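Local atomic coordinates of RNA-binding protein HI_1333 (Haemophilus influenzae, PDB entry 1JO0), a protein that probably binds RNA, as a small single-domain member of the CRS1/YhbY (CRM) family. Residues A[44-49]-A[91-96]. Numbering follows the deposited sequence.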
ATOM      1  N   HIS A  44      -8.546   5.336  -3.710  1.00 16.52           N
ATOM      2  CA  HIS A  44      -7.355   6.104  -4.032  1.00 15.63           C
ATOM      3  C   HIS A  44      -6.396   5.438  -5.023  1.00 14.79           C
ATOM      4  O   HIS A  44      -5.593   6.183  -5.612  1.00 16.03           O
ATOM      5  CB  HIS A  44      -6.540   6.392  -2.756  1.00 16.10           C
ATOM      6  CG  HIS A  44      -7.350   7.182  -1.784  1.00 20.78           C
ATOM      7  ND1 HIS A  44      -7.687   8.490  -2.021  1.00 23.05           N
ATOM      8  CD2 HIS A  44      -7.851   6.845  -0.577  1.00 26.58           C
ATOM      9  CE1 HIS A  44      -8.388   8.957  -0.984  1.00 28.20           C
ATOM     10  NE2 HIS A  44      -8.491   7.973  -0.095  1.00 28.77           N
ATOM     11  N   GLU A  45      -6.435   4.132  -5.145  1.00 15.56           N
ATOM     12  CA  GLU A  45      -5.547   3.302  -5.983  1.00 14.51           C
ATOM     13  C   GLU A  45      -4.143   3.248  -5.386  1.00 14.24           C
ATOM     14  O   GLU A  45      -3.637   2.138  -5.126  1.00 15.20           O
ATOM     15  CB  GLU A  45      -5.491   3.801  -7.442  1.00 16.19           C
ATOM     16  CG  GLU A  45      -6.813   3.683  -8.160  1.00 20.96           C
ATOM     17  CD  GLU A  45      -6.641   4.151  -9.605  1.00 23.13           C
ATOM     18  OE1 GLU A  45      -6.243   5.308  -9.805  1.00 22.55           O
ATOM     19  OE2 GLU A  45      -6.880   3.361 -10.546  1.00 35.69           O
ATOM     20  N   LEU A  46      -3.496   4.372  -5.179  1.00 14.84           N
ATOM     21  CA  LEU A  46      -2.162   4.530  -4.575  1.00 13.47           C
ATOM     22  C   LEU A  46      -2.329   4.947  -3.135  1.00 13.60           C
ATOM     23  O   LEU A  46      -2.955   5.976  -2.885  1.00 16.01           O
ATOM     24  CB  LEU A  46      -1.353   5.581  -5.297  1.00 14.88           C
ATOM     25  CG  LEU A  46       0.061   5.857  -4.772  1.00 14.37           C
ATOM     26  CD1 LEU A  46       0.941   4.618  -4.877  1.00 16.23           C
ATOM     27  CD2 LEU A  46       0.655   7.024  -5.512  1.00 17.29           C
ATOM     28  N   ILE A  47      -1.800   4.151  -2.213  1.00 14.05           N
ATOM     29  CA  ILE A  47      -1.972   4.417  -0.786  1.00 14.33           C
ATOM     30  C   ILE A  47      -0.653   4.228  -0.023  1.00 14.33           C
ATOM     31  O   ILE A  47       0.212   3.435  -0.427  1.00 14.83           O
ATOM     32  CB  ILE A  47      -3.081   3.537  -0.147  1.00 15.38           C
ATOM     33  CG1 ILE A  47      -2.692   2.059  -0.069  1.00 15.66           C
ATOM     34  CG2 ILE A  47      -4.407   3.763  -0.883  1.00 19.00           C
ATOM     35  CD1 ILE A  47      -3.679   1.258   0.756  1.00 18.56           C
ATOM     36  N   LYS A  48      -0.615   4.903   1.108  1.00 15.78           N
ATOM     37  CA  LYS A  48       0.420   4.701   2.129  1.00 15.57           C
ATOM     38  C   LYS A  48      -0.220   4.156   3.398  1.00 15.93           C
ATOM     39  O   LYS A  48      -1.191   4.676   3.882  1.00 17.03           O
ATOM     40  CB  LYS A  48       1.061   6.018   2.460  1.00 19.48           C
ATOM     41  CG  LYS A  48       2.208   6.434   1.615  1.00 26.53           C
ATOM     42  CD  LYS A  48       2.861   7.692   2.249  1.00 28.68           C
ATOM     43  CE  LYS A  48       3.981   8.093   1.385  1.00 23.20           C
ATOM     44  NZ  LYS A  48       4.447   9.432   1.769  1.00 20.19           N
ATOM     45  N   VAL A  49       0.383   3.081   3.911  1.00 16.04           N
ATOM     46  CA  VAL A  49      -0.069   2.408   5.120  1.00 16.47           C
ATOM     47  C   VAL A  49       1.083   2.526   6.115  1.00 17.55           C
ATOM     48  O   VAL A  49       2.233   2.173   5.818  1.00 20.89           O
ATOM     49  CB  VAL A  49      -0.394   0.917   4.877  1.00 17.98           C
ATOM     50  CG1 VAL A  49      -0.792   0.219   6.164  1.00 19.80           C
ATOM     51  CG2 VAL A  49      -1.472   0.788   3.820  1.00 19.41           C
ATOM     52  N   ALA A  91     -10.082   4.437 -13.385  1.00 23.51           N
ATOM     53  CA  ALA A  91      -8.772   4.982 -13.073  1.00 20.04           C
ATOM     54  C   ALA A  91      -8.866   6.429 -12.630  1.00 18.44           C
ATOM     55  O   ALA A  91      -9.410   7.277 -13.308  1.00 23.24           O
ATOM     56  CB  ALA A  91      -7.776   4.930 -14.212  1.00 23.72           C
ATOM     57  N   LYS A  92      -8.320   6.699 -11.464  1.00 19.42           N
ATOM     58  CA  LYS A  92      -8.201   8.039 -10.896  1.00 20.05           C
ATOM     59  C   LYS A  92      -6.825   8.599 -11.257  1.00 18.53           C
ATOM     60  O   LYS A  92      -6.710   9.783 -11.587  1.00 21.84           O
ATOM     61  CB  LYS A  92      -8.464   8.069  -9.388  0.63 21.72           C
ATOM     62  CG  LYS A  92      -9.880   7.703  -8.960  0.63 18.72           C
ATOM     63  CD  LYS A  92      -9.881   6.250  -8.514  0.63 21.24           C
ATOM     64  CE  LYS A  92     -11.149   5.794  -7.861  0.63 21.89           C
ATOM     65  NZ  LYS A  92     -11.726   6.602  -6.768  0.63 32.30           N
ATOM     66  N   ILE A  93      -5.796   7.777 -11.192  1.00 18.14           N
ATOM     67  CA  ILE A  93      -4.430   8.185 -11.450  1.00 16.45           C
ATOM     68  C   ILE A  93      -4.020   7.662 -12.820  1.00 16.32           C
ATOM     69  O   ILE A  93      -4.187   6.495 -13.138  1.00 18.25           O
ATOM     70  CB  ILE A  93      -3.490   7.649 -10.353  1.00 18.51           C
ATOM     71  CG1 ILE A  93      -3.802   8.243  -8.979  1.00 22.30           C
ATOM     72  CG2 ILE A  93      -2.032   7.842 -10.745  1.00 22.43           C
ATOM     73  CD1 ILE A  93      -3.084   7.545  -7.842  1.00 24.71           C
ATOM     74  N   GLN A  94      -3.450   8.549 -13.631  1.00 16.62           N
ATOM     75  CA  GLN A  94      -2.903   8.201 -14.955  1.00 18.98           C
ATOM     76  C   GLN A  94      -1.563   7.522 -14.786  1.00 19.83           C
ATOM     77  O   GLN A  94      -0.633   8.208 -14.401  1.00 26.44           O
ATOM     78  CB  GLN A  94      -2.727   9.454 -15.812  1.00 19.65           C
ATOM     79  CG  GLN A  94      -4.091  10.106 -16.113  1.00 23.16           C
ATOM     80  CD  GLN A  94      -3.897  11.280 -17.051  1.00 25.04           C
ATOM     81  OE1 GLN A  94      -3.064  11.240 -17.970  1.00 32.42           O
ATOM     82  NE2 GLN A  94      -4.646  12.330 -16.826  1.00 26.42           N
ATOM     83  N   LEU A  95      -1.522   6.222 -15.063  1.00 22.22           N
ATOM     84  CA  LEU A  95      -0.267   5.500 -14.931  1.00 23.21           C
ATOM     85  C   LEU A  95       0.425   5.476 -16.268  1.00 27.99           C
ATOM     86  O   LEU A  95      -0.203   5.240 -17.299  1.00 35.34           O
ATOM     87  CB  LEU A  95      -0.545   4.090 -14.428  1.00 27.90           C
ATOM     88  CG  LEU A  95       0.521   3.162 -13.947  1.00 24.58           C
ATOM     89  CD1 LEU A  95       1.060   3.593 -12.598  1.00 28.95           C
ATOM     90  CD2 LEU A  95      -0.060   1.749 -13.835  1.00 25.11           C
ATOM     91  N   PRO A  96       1.736   5.679 -16.281  1.00 28.43           N
ATOM     92  CA  PRO A  96       2.471   5.627 -17.538  1.00 32.98           C
ATOM     93  C   PRO A  96       2.369   4.255 -18.193  1.00 30.17           C
ATOM     94  O   PRO A  96       2.230   3.249 -17.498  1.00 28.10           O
ATOM     95  CB  PRO A  96       3.949   5.773 -17.143  1.00 38.81           C
ATOM     96  CG  PRO A  96       3.920   6.218 -15.727  1.00 36.90           C
ATOM     97  CD  PRO A  96       2.589   5.922 -15.124  1.00 29.96           C
TER
HETATM   98  O   HOH W   1      -4.496   4.084 -11.981  1.00 23.13           O
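Two backbone amides of the C-terminal tail converge on one carboxylate oxygen, Glu45 OE1. Ile93 N lies 2.9 Å from Glu45 OE1 and approaches nearly along the C-O axis. Its N-H...O angle is 157°. Lys92 N donates to Glu45 OE1 over 3.0 Å, but this bond is more bent, at 142°. Its donor stands above the carboxylate plane, 55° out of it. Because the two donors come from different directions, the pair should restrict the turn of the carboxylate, helped by Ser88 N, which donates to the other oxygen, OE2. The tail is thus gripped at more than one point along its length. A water adds a bridge: it donates to Ile93 O at 2.7 Å and, weakly, to Glu45 OE2.

The geometry places this contact where helix 31-44 gives way to strand 46-51, a central strand of the mixed sheet in the alpha/beta fold of the CRM domain. Glu45, the first residue to leave helical angles, has positive phi; its side chain runs out extended beyond CG to the tail that follows strand 81-85.

One apolar contact accompanies the polar ones: Ile93 CD1 reaches Leu46 CB at 3.7 Å, while Leu14 of helix 5-15 packs against both side chains. The same methyl makes a van der Waals contact with the carbonyl His44 O at 3.6 Å. The Lys92 chain, modelled in two conformers, crosses Glu45 at a slant in the one described here, bringing CD to 4.0 Å from Glu45 CG, again in van der Waals contact. In that conformer, bends at chi2 and chi4 carry Lys92 NZ to the carbonyl His43 O, to which it hydrogen-bonds; at 6.4 Å from Glu45 OE1, this NZ makes no salt bridge with the carboxylate.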